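Local coordinates for gene 2 protein (Enterobacteria phage Sf6, PDB 5C12) that serves as the metal-dependent nuclease domain of the large terminase subunit, cutting viral DNA for packaging, probably by a two-metal-ion mechanism, at residues A50-D55 against L250-M255; I74-L79 against L211-A216; A170-A175 against C257-A262; Q222-N227 against A236-Q241. The protein carries 1 engineered substitution. All blocks are in the same frame, centred on the assembly; numbering follows the deposited sequence.

Interaction 1. Residues A50-D55 against L250-M255. With MG (magnesium ion), chain C.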
loop_
_atom_site.group_PDB
_atom_site.type_symbol
_atom_site.label_atom_id
_atom_site.label_comp_id
_atom_site.label_asym_id
_atom_site.label_seq_id
_atom_site.Cartn_x
_atom_site.Cartn_y
_atom_site.Cartn_z
ATOM N N ALA A 50 -5.448 -0.666 5.144
ATOM C CA ALA A 50 -6.094 -0.676 3.848
ATOM C C ALA A 50 -6.402 -2.084 3.389
ATOM O O ALA A 50 -5.752 -3.057 3.785
ATOM C CB ALA A 50 -5.252 0.076 2.788
ATOM N N HIS A 51 -7.431 -2.190 2.555
ATOM C CA HIS A 51 -7.978 -3.450 2.099
ATOM C C HIS A 51 -8.126 -3.485 0.596
ATOM O O HIS A 51 -8.693 -2.573 -0.022
ATOM C CB HIS A 51 -9.363 -3.641 2.742
ATOM C CG HIS A 51 -10.165 -4.800 2.214
ATOM N ND1 HIS A 51 -9.668 -6.080 2.121
ATOM C CD2 HIS A 51 -11.465 -4.874 1.834
ATOM C CE1 HIS A 51 -10.614 -6.888 1.659
ATOM N NE2 HIS A 51 -11.716 -6.176 1.484
ATOM N N ASP A 52 -7.652 -4.575 0.009
ATOM C CA ASP A 52 -7.836 -4.862 -1.396
ATOM C C ASP A 52 -8.819 -6.010 -1.501
ATOM O O ASP A 52 -8.527 -7.136 -1.105
ATOM C CB ASP A 52 -6.517 -5.255 -2.052
ATOM C CG ASP A 52 -6.692 -5.580 -3.509
ATOM O OD1 ASP A 52 -7.798 -6.032 -3.878
ATOM O OD2 ASP A 52 -5.751 -5.368 -4.289
ATOM N N PRO A 53 -10.036 -5.735 -1.997
ATOM C CA PRO A 53 -11.100 -6.738 -1.988
ATOM C C PRO A 53 -11.016 -7.776 -3.111
ATOM O O PRO A 53 -11.951 -8.561 -3.322
ATOM C CB PRO A 53 -12.349 -5.882 -2.150
ATOM C CG PRO A 53 -11.910 -4.762 -2.959
ATOM C CD PRO A 53 -10.496 -4.434 -2.519
ATOM N N SER A 54 -9.894 -7.751 -3.818
ATOM C CA SER A 54 -9.590 -8.653 -4.933
ATOM C C SER A 54 -10.152 -8.028 -6.187
ATOM O O SER A 54 -10.936 -7.094 -6.100
ATOM C CB SER A 54 -10.117 -10.089 -4.737
ATOM O OG SER A 54 -11.505 -10.216 -5.013
ATOM N N ASP A 55 -9.669 -8.489 -7.337
ATOM C CA ASP A 55 -10.331 -8.260 -8.611
ATOM C C ASP A 55 -11.190 -9.503 -8.750
ATOM O O ASP A 55 -10.709 -10.603 -8.503
ATOM C CB ASP A 55 -9.338 -8.202 -9.775
ATOM C CG ASP A 55 -8.018 -7.536 -9.408
ATOM O OD1 ASP A 55 -8.014 -6.425 -8.832
ATOM O OD2 ASP A 55 -6.966 -8.136 -9.711
ATOM N N LEU A 250 -1.748 -8.097 -1.765
ATOM C CA LEU A 250 -1.018 -7.665 -0.580
ATOM C C LEU A 250 -0.244 -6.377 -0.884
ATOM O O LEU A 250 -0.248 -5.429 -0.086
ATOM C CB LEU A 250 -0.047 -8.745 -0.092
ATOM C CG LEU A 250 -0.616 -10.113 0.216
ATOM C CD1 LEU A 250 0.536 -11.046 0.526
ATOM C CD2 LEU A 250 -1.591 -10.010 1.372
ATOM N N ALA A 251 0.437 -6.355 -2.038
ATOM C CA ALA A 251 1.148 -5.155 -2.488
ATOM C C ALA A 251 0.214 -3.966 -2.618
ATOM O O ALA A 251 0.540 -2.873 -2.188
ATOM C CB ALA A 251 1.858 -5.408 -3.831
ATOM N N ASP A 252 -0.964 -4.202 -3.197
ATOM C CA ASP A 252 -1.914 -3.102 -3.400
ATOM C C ASP A 252 -2.425 -2.559 -2.067
ATOM O O ASP A 252 -2.633 -1.359 -1.903
ATOM C CB ASP A 252 -3.108 -3.577 -4.239
ATOM C CG ASP A 252 -2.791 -3.716 -5.722
ATOM O OD1 ASP A 252 -1.679 -3.371 -6.190
ATOM O OD2 ASP A 252 -3.689 -4.200 -6.436
ATOM N N ALA A 253 -2.679 -3.453 -1.124
ATOM C CA ALA A 253 -3.135 -3.076 0.208
ATOM C C ALA A 253 -2.086 -2.192 0.889
ATOM O O ALA A 253 -2.383 -1.134 1.451
ATOM C CB ALA A 253 -3.434 -4.320 1.027
ATOM N N LEU A 254 -0.814 -2.582 0.773
ATOM C CA LEU A 254 0.254 -1.799 1.368
ATOM C C LEU A 254 0.358 -0.426 0.686
ATOM O O LEU A 254 0.526 0.596 1.345
ATOM C CB LEU A 254 1.575 -2.579 1.328
ATOM C CG LEU A 254 2.763 -1.787 1.876
ATOM C CD1 LEU A 254 2.600 -1.474 3.339
ATOM C CD2 LEU A 254 4.043 -2.559 1.615
ATOM N N MET A 255 0.276 -0.423 -0.635
ATOM C CA MET A 255 0.341 0.800 -1.410
ATOM C C MET A 255 -0.739 1.785 -0.962
ATOM O O MET A 255 -0.481 3.000 -0.783
ATOM C CB MET A 255 0.204 0.465 -2.901
ATOM C CG MET A 255 0.082 1.710 -3.797
ATOM S SD MET A 255 -1.581 2.357 -4.007
ATOM C CE MET A 255 -2.239 1.066 -5.017
HETATM MG MG MG C . -5.702 -5.051 -6.289
HETATM O O HOH W 1 -7.519 -5.549 -6.531
HETATM O O HOH W 2 -5.721 -4.852 -8.347
HETATM O O HOH W 3 -6.185 -2.943 -6.137
HETATM O O HOH W 4 -5.064 -7.021 -6.467
#

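Interaction 2. Residues I74-L79 against L211-A216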
loop_
_atom_site.group_PDB
_atom_site.type_symbol
_atom_site.label_atom_id
_atom_site.label_comp_id
_atom_site.label_asym_id
_atom_site.label_seq_id
_atom_site.Cartn_x
_atom_site.Cartn_y
_atom_site.Cartn_z
ATOM N N ILE A 74 0.357 -7.734 7.634
ATOM C CA ILE A 74 0.065 -8.065 6.238
ATOM C C ILE A 74 -0.726 -9.357 6.215
ATOM O O ILE A 74 -0.263 -10.411 6.686
ATOM C CB ILE A 74 1.364 -8.269 5.408
ATOM C CG1 ILE A 74 2.245 -7.002 5.377
ATOM C CG2 ILE A 74 1.037 -8.778 4.031
ATOM C CD1 ILE A 74 1.705 -5.802 4.605
ATOM N N ALA A 75 -1.962 -9.308 5.729
ATOM C CA ALA A 75 -2.853 -10.440 5.864
ATOM C C ALA A 75 -3.541 -10.729 4.559
ATOM O O ALA A 75 -3.855 -9.823 3.803
ATOM C CB ALA A 75 -3.917 -10.192 6.966
ATOM N N GLU A 76 -3.778 -12.005 4.324
ATOM C CA GLU A 76 -4.512 -12.491 3.160
ATOM C C GLU A 76 -5.887 -12.999 3.606
ATOM O O GLU A 76 -6.044 -13.630 4.666
ATOM C CB GLU A 76 -3.709 -13.587 2.441
ATOM C CG GLU A 76 -3.390 -14.814 3.314
ATOM C CD GLU A 76 -2.492 -15.863 2.650
ATOM O OE1 GLU A 76 -1.942 -15.592 1.560
ATOM O OE2 GLU A 76 -2.374 -16.963 3.233
ATOM N N GLY A 77 -6.890 -12.715 2.787
ATOM C CA GLY A 77 -8.253 -13.093 3.089
ATOM C C GLY A 77 -8.746 -14.083 2.061
ATOM O O GLY A 77 -8.918 -13.741 0.889
ATOM N N LEU A 78 -8.932 -15.326 2.498
ATOM C CA LEU A 78 -9.160 -16.438 1.602
ATOM C C LEU A 78 -10.582 -16.984 1.682
ATOM O O LEU A 78 -11.164 -17.056 2.762
ATOM C CB LEU A 78 -8.169 -17.549 1.956
ATOM C CG LEU A 78 -6.701 -17.103 2.011
ATOM C CD1 LEU A 78 -5.857 -18.308 2.390
ATOM C CD2 LEU A 78 -6.273 -16.487 0.677
ATOM N N LEU A 79 -11.108 -17.414 0.540
ATOM C CA LEU A 79 -12.404 -18.092 0.451
ATOM C C LEU A 79 -13.550 -17.271 1.008
ATOM O O LEU A 79 -14.485 -17.817 1.622
ATOM C CB LEU A 79 -12.349 -19.448 1.146
ATOM C CG LEU A 79 -11.279 -20.409 0.613
ATOM C CD1 LEU A 79 -11.433 -21.814 1.232
ATOM C CD2 LEU A 79 -11.274 -20.494 -0.913
ATOM N N LEU A 211 5.358 -11.871 5.132
ATOM C CA LEU A 211 6.284 -10.859 4.659
ATOM C C LEU A 211 6.894 -11.288 3.319
ATOM O O LEU A 211 7.007 -10.475 2.399
ATOM C CB LEU A 211 7.374 -10.587 5.702
ATOM C CG LEU A 211 8.300 -9.411 5.419
ATOM C CD1 LEU A 211 7.530 -8.120 5.340
ATOM C CD2 LEU A 211 9.396 -9.342 6.505
ATOM N N GLU A 212 7.299 -12.552 3.216
ATOM C CA GLU A 212 7.830 -13.113 1.972
ATOM C C GLU A 212 6.789 -13.048 0.841
ATOM O O GLU A 212 7.137 -12.740 -0.300
ATOM C CB GLU A 212 8.299 -14.555 2.165
ATOM C CG GLU A 212 8.796 -15.180 0.875
ATOM C CD GLU A 212 9.832 -14.303 0.196
ATOM O OE1 GLU A 212 10.751 -13.859 0.921
ATOM O OE2 GLU A 212 9.720 -14.034 -1.032
ATOM N N LYS A 213 5.529 -13.344 1.137
ATOM C CA LYS A 213 4.499 -13.260 0.096
ATOM C C LYS A 213 4.355 -11.830 -0.413
ATOM O O LYS A 213 4.242 -11.590 -1.631
ATOM C CB LYS A 213 3.127 -13.741 0.616
ATOM C CG LYS A 213 3.055 -15.218 0.930
ATOM C CD LYS A 213 1.591 -15.626 1.010
ATOM C CE LYS A 213 1.421 -17.078 1.315
ATOM N NZ LYS A 213 0.035 -17.508 0.944
ATOM N N LEU A 214 4.365 -10.872 0.510
ATOM C CA LEU A 214 4.296 -9.463 0.151
ATOM C C LEU A 214 5.477 -9.095 -0.755
ATOM O O LEU A 214 5.304 -8.454 -1.792
ATOM C CB LEU A 214 4.313 -8.584 1.387
ATOM C CG LEU A 214 4.505 -7.093 1.112
ATOM C CD1 LEU A 214 3.257 -6.495 0.497
ATOM C CD2 LEU A 214 4.932 -6.321 2.380
ATOM N N PHE A 215 6.677 -9.490 -0.345
ATOM C CA PHE A 215 7.854 -9.126 -1.098
ATOM C C PHE A 215 7.820 -9.677 -2.518
ATOM O O PHE A 215 8.242 -9.006 -3.463
ATOM C CB PHE A 215 9.115 -9.611 -0.387
ATOM C CG PHE A 215 9.457 -8.845 0.866
ATOM C CD1 PHE A 215 8.662 -7.822 1.344
ATOM C CD2 PHE A 215 10.619 -9.148 1.563
ATOM C CE1 PHE A 215 9.014 -7.121 2.491
ATOM C CE2 PHE A 215 10.966 -8.444 2.697
ATOM C CZ PHE A 215 10.181 -7.433 3.162
ATOM N N ALA A 216 7.340 -10.905 -2.666
ATOM C CA ALA A 216 7.254 -11.541 -3.972
ATOM C C ALA A 216 6.262 -10.826 -4.879
ATOM O O ALA A 216 6.370 -10.913 -6.098
ATOM C CB ALA A 216 6.862 -12.987 -3.832
HETATM O O HOH W 5 -0.039 -18.082 3.940
#

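Interaction 3. Residues A170-A175 against C257-A262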
loop_
_atom_site.group_PDB
_atom_site.type_symbol
_atom_site.label_atom_id
_atom_site.label_comp_id
_atom_site.label_asym_id
_atom_site.label_seq_id
_atom_site.Cartn_x
_atom_site.Cartn_y
_atom_site.Cartn_z
ATOM N N ALA A 170 -0.128 5.039 -9.445
ATOM C CA ALA A 170 1.286 5.319 -9.646
ATOM C C ALA A 170 1.844 6.181 -8.533
ATOM O O ALA A 170 2.935 5.922 -8.023
ATOM C CB ALA A 170 1.520 5.975 -10.993
ATOM N N GLN A 171 1.121 7.218 -8.158
ATOM C CA GLN A 171 1.582 8.117 -7.108
ATOM C C GLN A 171 1.904 7.371 -5.817
ATOM O O GLN A 171 2.969 7.557 -5.224
ATOM C CB GLN A 171 0.518 9.169 -6.838
ATOM C CG GLN A 171 0.819 10.122 -5.703
ATOM C CD GLN A 171 -0.283 11.125 -5.546
ATOM O OE1 GLN A 171 -1.452 10.820 -5.785
ATOM N NE2 GLN A 171 0.079 12.332 -5.161
ATOM N N PHE A 172 0.997 6.516 -5.378
ATOM C CA PHE A 172 1.210 5.871 -4.087
ATOM C C PHE A 172 2.123 4.673 -4.151
ATOM O O PHE A 172 2.819 4.413 -3.165
ATOM C CB PHE A 172 -0.113 5.659 -3.356
ATOM C CG PHE A 172 -0.710 6.960 -2.947
ATOM C CD1 PHE A 172 -0.111 7.696 -1.940
ATOM C CD2 PHE A 172 -1.758 7.523 -3.649
ATOM C CE1 PHE A 172 -0.591 8.922 -1.581
ATOM C CE2 PHE A 172 -2.249 8.769 -3.294
ATOM C CZ PHE A 172 -1.657 9.470 -2.267
ATOM N N TYR A 173 2.202 3.965 -5.281
ATOM C CA TYR A 173 3.234 2.934 -5.407
ATOM C C TYR A 173 4.624 3.580 -5.403
ATOM O O TYR A 173 5.563 3.027 -4.829
ATOM C CB TYR A 173 3.052 2.055 -6.648
ATOM C CG TYR A 173 2.428 0.711 -6.356
ATOM C CD1 TYR A 173 3.061 -0.177 -5.498
ATOM C CD2 TYR A 173 1.203 0.318 -6.911
ATOM C CE1 TYR A 173 2.532 -1.370 -5.217
ATOM C CE2 TYR A 173 0.650 -0.906 -6.622
ATOM C CZ TYR A 173 1.328 -1.756 -5.759
ATOM O OH TYR A 173 0.805 -2.969 -5.431
ATOM N N TYR A 174 4.773 4.756 -6.008
ATOM C CA TYR A 174 6.067 5.441 -5.965
ATOM C C TYR A 174 6.341 6.060 -4.586
ATOM O O TYR A 174 7.497 6.201 -4.206
ATOM C CB TYR A 174 6.190 6.480 -7.086
ATOM C CG TYR A 174 6.705 5.865 -8.361
ATOM C CD1 TYR A 174 8.070 5.655 -8.539
ATOM C CD2 TYR A 174 5.838 5.434 -9.367
ATOM C CE1 TYR A 174 8.547 5.064 -9.695
ATOM C CE2 TYR A 174 6.320 4.847 -10.522
ATOM C CZ TYR A 174 7.674 4.660 -10.680
ATOM O OH TYR A 174 8.152 4.074 -11.835
ATOM N N ALA A 175 5.297 6.428 -3.843
ATOM C CA ALA A 175 5.484 6.862 -2.467
ATOM C C ALA A 175 6.112 5.711 -1.692
ATOM O O ALA A 175 7.047 5.906 -0.904
ATOM C CB ALA A 175 4.143 7.274 -1.830
ATOM N N CYS A 257 -2.208 2.089 1.841
ATOM C CA CYS A 257 -1.812 2.585 3.155
ATOM C C CYS A 257 -0.878 3.777 3.145
ATOM O O CYS A 257 -0.702 4.423 4.169
ATOM C CB CYS A 257 -1.073 1.493 3.918
ATOM S SG CYS A 257 -2.183 0.379 4.631
ATOM N N MET A 258 -0.222 4.024 2.014
ATOM C CA MET A 258 0.671 5.154 1.884
ATOM C C MET A 258 -0.060 6.454 1.874
ATOM O O MET A 258 0.531 7.481 2.121
ATOM C CB MET A 258 1.505 5.056 0.595
ATOM C CG MET A 258 2.360 3.797 0.512
ATOM S SD MET A 258 3.709 3.804 1.727
ATOM C CE MET A 258 3.044 2.781 3.025
ATOM N N HIS A 259 -1.371 6.413 1.612
ATOM C CA HIS A 259 -2.126 7.638 1.579
ATOM C C HIS A 259 -2.778 7.764 2.934
ATOM O O HIS A 259 -3.587 6.906 3.304
ATOM C CB HIS A 259 -3.164 7.571 0.469
ATOM C CG HIS A 259 -4.016 8.791 0.367
ATOM N ND1 HIS A 259 -3.530 10.063 0.572
ATOM C CD2 HIS A 259 -5.332 8.926 0.087
ATOM C CE1 HIS A 259 -4.510 10.933 0.417
ATOM N NE2 HIS A 259 -5.613 10.270 0.122
ATOM N N CYS A 260 -2.385 8.780 3.699
ATOM C CA CYS A 260 -3.082 9.091 4.943
ATOM C C CYS A 260 -4.066 10.234 4.692
ATOM O O CYS A 260 -3.668 11.384 4.543
ATOM C CB CYS A 260 -2.108 9.457 6.063
ATOM S SG CYS A 260 -2.891 9.438 7.693
ATOM N N PRO A 261 -5.370 9.911 4.637
ATOM C CA PRO A 261 -6.449 10.809 4.193
ATOM C C PRO A 261 -6.510 12.210 4.814
ATOM O O PRO A 261 -6.675 13.176 4.069
ATOM C CB PRO A 261 -7.727 10.026 4.539
ATOM C CG PRO A 261 -7.294 8.895 5.394
ATOM C CD PRO A 261 -5.893 8.586 4.998
ATOM N N ALA A 262 -6.412 12.329 6.135
ATOM C CA ALA A 262 -6.555 13.638 6.781
ATOM C C ALA A 262 -6.168 13.572 8.255
ATOM O O ALA A 262 -6.451 14.492 9.022
ATOM C CB ALA A 262 -7.995 14.170 6.629
#

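Interaction 4. Residues Q222-N227 against A236-Q241. Engineered in segment 236-241: A236 (natural residue Lys).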
loop_
_atom_site.group_PDB
_atom_site.type_symbol
_atom_site.label_atom_id
_atom_site.label_comp_id
_atom_site.label_asym_id
_atom_site.label_seq_id
_atom_site.Cartn_x
_atom_site.Cartn_y
_atom_site.Cartn_z
ATOM N N GLN A 222 5.261 -3.141 -11.959
ATOM C CA GLN A 222 6.067 -2.678 -13.086
ATOM C C GLN A 222 5.531 -1.408 -13.728
ATOM O O GLN A 222 4.326 -1.216 -13.854
ATOM C CB GLN A 222 6.146 -3.753 -14.173
ATOM C CG GLN A 222 6.999 -4.935 -13.817
ATOM C CD GLN A 222 6.920 -6.015 -14.857
ATOM O OE1 GLN A 222 6.868 -7.198 -14.526
ATOM N NE2 GLN A 222 6.917 -5.621 -16.132
ATOM N N ARG A 223 6.459 -0.578 -14.169
ATOM C CA ARG A 223 6.134 0.586 -14.971
ATOM C C ARG A 223 5.677 0.155 -16.363
ATOM O O ARG A 223 6.056 -0.918 -16.849
ATOM C CB ARG A 223 7.379 1.472 -15.041
ATOM C CG ARG A 223 7.182 2.846 -15.617
ATOM C CD ARG A 223 8.477 3.656 -15.525
ATOM N NE ARG A 223 8.442 4.800 -16.426
ATOM C CZ ARG A 223 9.491 5.556 -16.729
ATOM N NH1 ARG A 223 10.681 5.297 -16.202
ATOM N NH2 ARG A 223 9.344 6.576 -17.563
ATOM N N LYS A 224 4.851 0.970 -17.013
ATOM C CA LYS A 224 4.503 0.726 -18.412
ATOM C C LYS A 224 4.659 2.020 -19.192
ATOM O O LYS A 224 4.586 3.102 -18.607
ATOM C CB LYS A 224 3.066 0.214 -18.555
ATOM C CG LYS A 224 2.029 1.282 -18.327
ATOM C CD LYS A 224 0.598 0.780 -18.451
ATOM C CE LYS A 224 0.246 0.472 -19.876
ATOM N NZ LYS A 224 -1.211 0.242 -20.006
ATOM N N PHE A 225 4.831 1.885 -20.501
ATOM C CA PHE A 225 4.954 3.012 -21.421
ATOM C C PHE A 225 3.767 3.944 -21.280
ATOM O O PHE A 225 2.620 3.499 -21.229
ATOM C CB PHE A 225 4.986 2.527 -22.876
ATOM C CG PHE A 225 6.150 1.645 -23.213
ATOM C CD1 PHE A 225 7.406 1.879 -22.670
ATOM C CD2 PHE A 225 5.989 0.580 -24.096
ATOM C CE1 PHE A 225 8.481 1.059 -22.995
ATOM C CE2 PHE A 225 7.056 -0.240 -24.425
ATOM C CZ PHE A 225 8.304 -0.001 -23.872
ATOM N N ASN A 226 4.049 5.245 -21.257
ATOM C CA ASN A 226 3.007 6.254 -21.184
ATOM C C ASN A 226 3.182 7.356 -22.247
ATOM O O ASN A 226 4.235 7.974 -22.328
ATOM C CB ASN A 226 3.012 6.870 -19.792
ATOM C CG ASN A 226 1.987 7.951 -19.647
ATOM O OD1 ASN A 226 2.230 9.106 -20.003
ATOM N ND2 ASN A 226 0.821 7.588 -19.144
ATOM N N ASN A 227 2.153 7.607 -23.051
ATOM C CA ASN A 227 2.301 8.507 -24.189
ATOM C C ASN A 227 2.299 10.002 -23.840
ATOM O O ASN A 227 2.431 10.851 -24.722
ATOM C CB ASN A 227 1.242 8.207 -25.259
ATOM C CG ASN A 227 -0.184 8.399 -24.764
ATOM O OD1 ASN A 227 -0.426 8.954 -23.692
ATOM N ND2 ASN A 227 -1.145 7.953 -25.570
ATOM N N ALA A 236 -3.353 -4.792 -12.829
ATOM C CA ALA A 236 -3.435 -6.212 -12.513
ATOM C C ALA A 236 -3.820 -7.026 -13.746
ATOM O O ALA A 236 -3.268 -8.088 -13.991
ATOM C CB ALA A 236 -4.439 -6.450 -11.390
ATOM N N VAL A 237 -4.770 -6.528 -14.531
ATOM C CA VAL A 237 -5.239 -7.279 -15.688
ATOM C C VAL A 237 -4.099 -7.470 -16.676
ATOM O O VAL A 237 -3.900 -8.557 -17.221
ATOM C CB VAL A 237 -6.434 -6.594 -16.380
ATOM C CG1 VAL A 237 -6.740 -7.280 -17.703
ATOM C CG2 VAL A 237 -7.653 -6.631 -15.478
ATOM N N GLU A 238 -3.318 -6.417 -16.871
ATOM C CA GLU A 238 -2.170 -6.494 -17.755
ATOM C C GLU A 238 -1.109 -7.445 -17.214
ATOM O O GLU A 238 -0.521 -8.221 -17.965
ATOM C CB GLU A 238 -1.583 -5.106 -17.956
ATOM C CG GLU A 238 -2.477 -4.197 -18.767
ATOM C CD GLU A 238 -1.935 -2.791 -18.871
ATOM O OE1 GLU A 238 -1.499 -2.233 -17.839
ATOM O OE2 GLU A 238 -1.949 -2.241 -19.993
ATOM N N MET A 239 -0.860 -7.380 -15.911
ATOM C CA MET A 239 0.144 -8.245 -15.300
ATOM C C MET A 239 -0.233 -9.696 -15.534
ATOM O O MET A 239 0.617 -10.530 -15.845
ATOM C CB MET A 239 0.259 -7.975 -13.806
ATOM C CG MET A 239 0.810 -6.605 -13.468
ATOM S SD MET A 239 0.732 -6.233 -11.702
ATOM C CE MET A 239 2.058 -7.262 -11.089
ATOM N N LYS A 240 -1.520 -9.984 -15.382
ATOM C CA LYS A 240 -2.049 -11.332 -15.552
ATOM C C LYS A 240 -1.888 -11.814 -16.988
ATOM O O LYS A 240 -1.319 -12.875 -17.253
ATOM C CB LYS A 240 -3.530 -11.332 -15.188
ATOM C CG LYS A 240 -4.116 -12.694 -14.836
ATOM C CD LYS A 240 -4.416 -12.793 -13.341
ATOM C CE LYS A 240 -5.323 -11.656 -12.862
ATOM N NZ LYS A 240 -5.430 -11.605 -11.387
ATOM N N GLN A 241 -2.393 -11.022 -17.924
ATOM C CA GLN A 241 -2.505 -11.471 -19.302
ATOM C C GLN A 241 -1.162 -11.439 -20.021
ATOM O O GLN A 241 -0.884 -12.291 -20.857
ATOM C CB GLN A 241 -3.544 -10.627 -20.041
ATOM C CG GLN A 241 -4.942 -10.727 -19.437
ATOM C CD GLN A 241 -5.949 -9.820 -20.122
ATOM O OE1 GLN A 241 -5.580 -8.877 -20.824
ATOM N NE2 GLN A 241 -7.233 -10.105 -19.923
#

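Interaction 1. Residues A50-D55 against L250-M255
The nuclease active site of an RNase H-like fold is joined here across one magnesium ion, which D52, at the end of strand 47-52, and D252, on helix 249-256, both bind. D52 OD2 lies 2.0 Å from the magnesium and D252 OD2 2.2 Å. Waters 1 to 4 complete six-fold coordination, in which the two carboxylate oxygens take adjacent positions. The carboxylate planes are only 2° apart, nearly coplanar. The strand and helix segments run roughly antiparallel (148°). CG of D52 is anti to the backbone N (chi1 179°), which swings the acid off the strand toward the helix and leaves OD2 only 3.2 Å from D252 CB. Behind the metal the packing is plain: A50 CB rests 3.4 Å from A253 O, and the small methyls of A50 and A253 let the helix lie close to the strand.

The second oxygen of each acid is also used. D52 OD1 accepts from S54 N at 2.7 Å, closing an Asx turn, while D252 OD1 is held by Y173 OH. Water 1 lies within hydrogen-bonding distance of both D52 OD1 and D55 OD1, though its two protons cannot serve every acceptor around it. D55 touches the ion only indirectly: its OD1 accepts from water 2 at 2.8 Å, making it a second-shell residue here. A further magnesium lies beside D52. The cation probably offsets the repulsion of two carboxylate oxygens, D52 OD2 and D252 OD2, that stand 3.2 Å apart.

Interaction 2. Residues I74-L79 against L211-A216
I74 and L214 form the close apolar half of this contact between strand 70-77 and helix 208-218, while E76 and K213 bridge its solvent side. The CD1 methyl of I74 approaches the CD2 branch of L214 to 4.0 Å, with the two side chains crossing at about a right angle. A chi1 of -61° sets CG1 of I74 beside the backbone N, and CG1 and CD1 then both meet the CD2 branch of L214. Both residues are buried and have further apolar company: L250 of helix 249-256 touches I74 and L214 alike, L254 also reaches L214, and I206 also touches I74.

Two residues along the strand the character changes. E76 and K213 are only partly buried, and their ends meet rather than their stems. K213 NZ donates to E76 OE1 at 2.8 Å, a hydrogen bond within a salt bridge that uses the syn lone pair of the oxygen. An extended glutamate chain and an extended lysine chain span the gap by crossing roughly at right angles. Water 5 adds a second, looser link, giving a proton to E76 OE2 at 2.7 Å while accepting only weakly from K213 NZ at 3.1 Å. Both carboxylate oxygens are thus engaged, which should steady the rotation of the carboxylate. In the crystal a neighbouring molecule touches both residues of the pair.

This is a helix packed on the central mixed sheet of an RNase H-like nuclease fold, apolar inside and ionic at the margin.

Interaction 3. Residues A170-A175 against C257-A262
The F172 ring is sandwiched: H259 CB lies over one face, and CG of its own neighbour Q171 sits above the centre of the opposite face. The CB of H259 is 3.7 Å from the ring centroid and 18° off the normal, a CH-pi contact slightly offset toward the rim. M258 CB approaches the same phenyl obliquely, 4.0 Å from F172 CD1. The imidazole of H259 follows its CB to the ring: the planes are inclined at 37° with centroids 4.8 Å apart, and F172 CZ comes within 3.5 Å of H259 ND1. This is an oblique aromatic pair. Farther along, one face of the histidine ring carries P261 CA.

The contact ties helix 168-189 to the C-terminal tail that follows helix 249-256, within the RNase H-like domain. The tail runs on past the sheet, where H259 touches L102 of strand 100-104 and P261 touches T126 and T128 of strand 126-130. F172 in turn reaches F130 of that last strand and M255 of the preceding helix, so its ring is wedged between sheet, helix and tail.

A chi1 of 179° carries the imidazole of H259 away from its backbone N and along the phenyl. The ring of F137 meets the imidazole as well. M258 lies against F172 and A175, one helical turn apart. Its CB lies 4.2 Å from A175 CB, and its CG 3.8 Å from F172 O, before bends at chi2 and chi3 turn the sulfur end away from helix 168-189.

Interaction 4. Residues Q222-N227 against A236-Q241
K224 lays the end of its chain across the carboxylate of E238, with CE 3.5 Å from OE2 and CD 3.7 Å from OE1. The pair is a surface salt bridge between a loop after helix 208-218 and the first turn of helix 236-243, in the nuclease domain. K224 NZ donates to E238 OE2 at 2.6 Å, a short bond received on the syn lone pair of that oxygen. The two side chains cross at about a right angle, and their CA atoms stand 9.9 Å apart, so the bridge is made wholly by the long side chains. A bend at chi3 (-71°) lets the lysine end turn in beside the acid, while the glutamate reaches out in an extended form.

Backbone bonds of Q222 with M234 and of K224 with E232 hold the loop against the chain that returns to the helix. The helix opens with A236, an engineered substitution that takes no part in this pair. Both K224 and E238 are partly exposed. The second carboxylate oxygen, E238 OE1, accepts from the backbone N of T235, the residue just before the helix, consistent with one half of a capping box.

How the interactions relate
Interactions 1 and 3 are buried near the centre of the chain, interaction 2 spans interior and margin, and interaction 4 lies on the surface. Chemistry follows place: metal bonds at the first, ring and aliphatic packing at the third, a mixed apolar and ionic contact at the second, a lone ion pair at the fourth. Helix 249-256 links three of them. Its L250 packs on K213 and L214 of interaction 2, Y173 of helix 168-189 joins interaction 3 to the metal site, and the tail beyond helix 249-256 supplies M258 and H259. Interaction 4 comes near the metal site where the engineered A236 and the end of K240 pack beside D55.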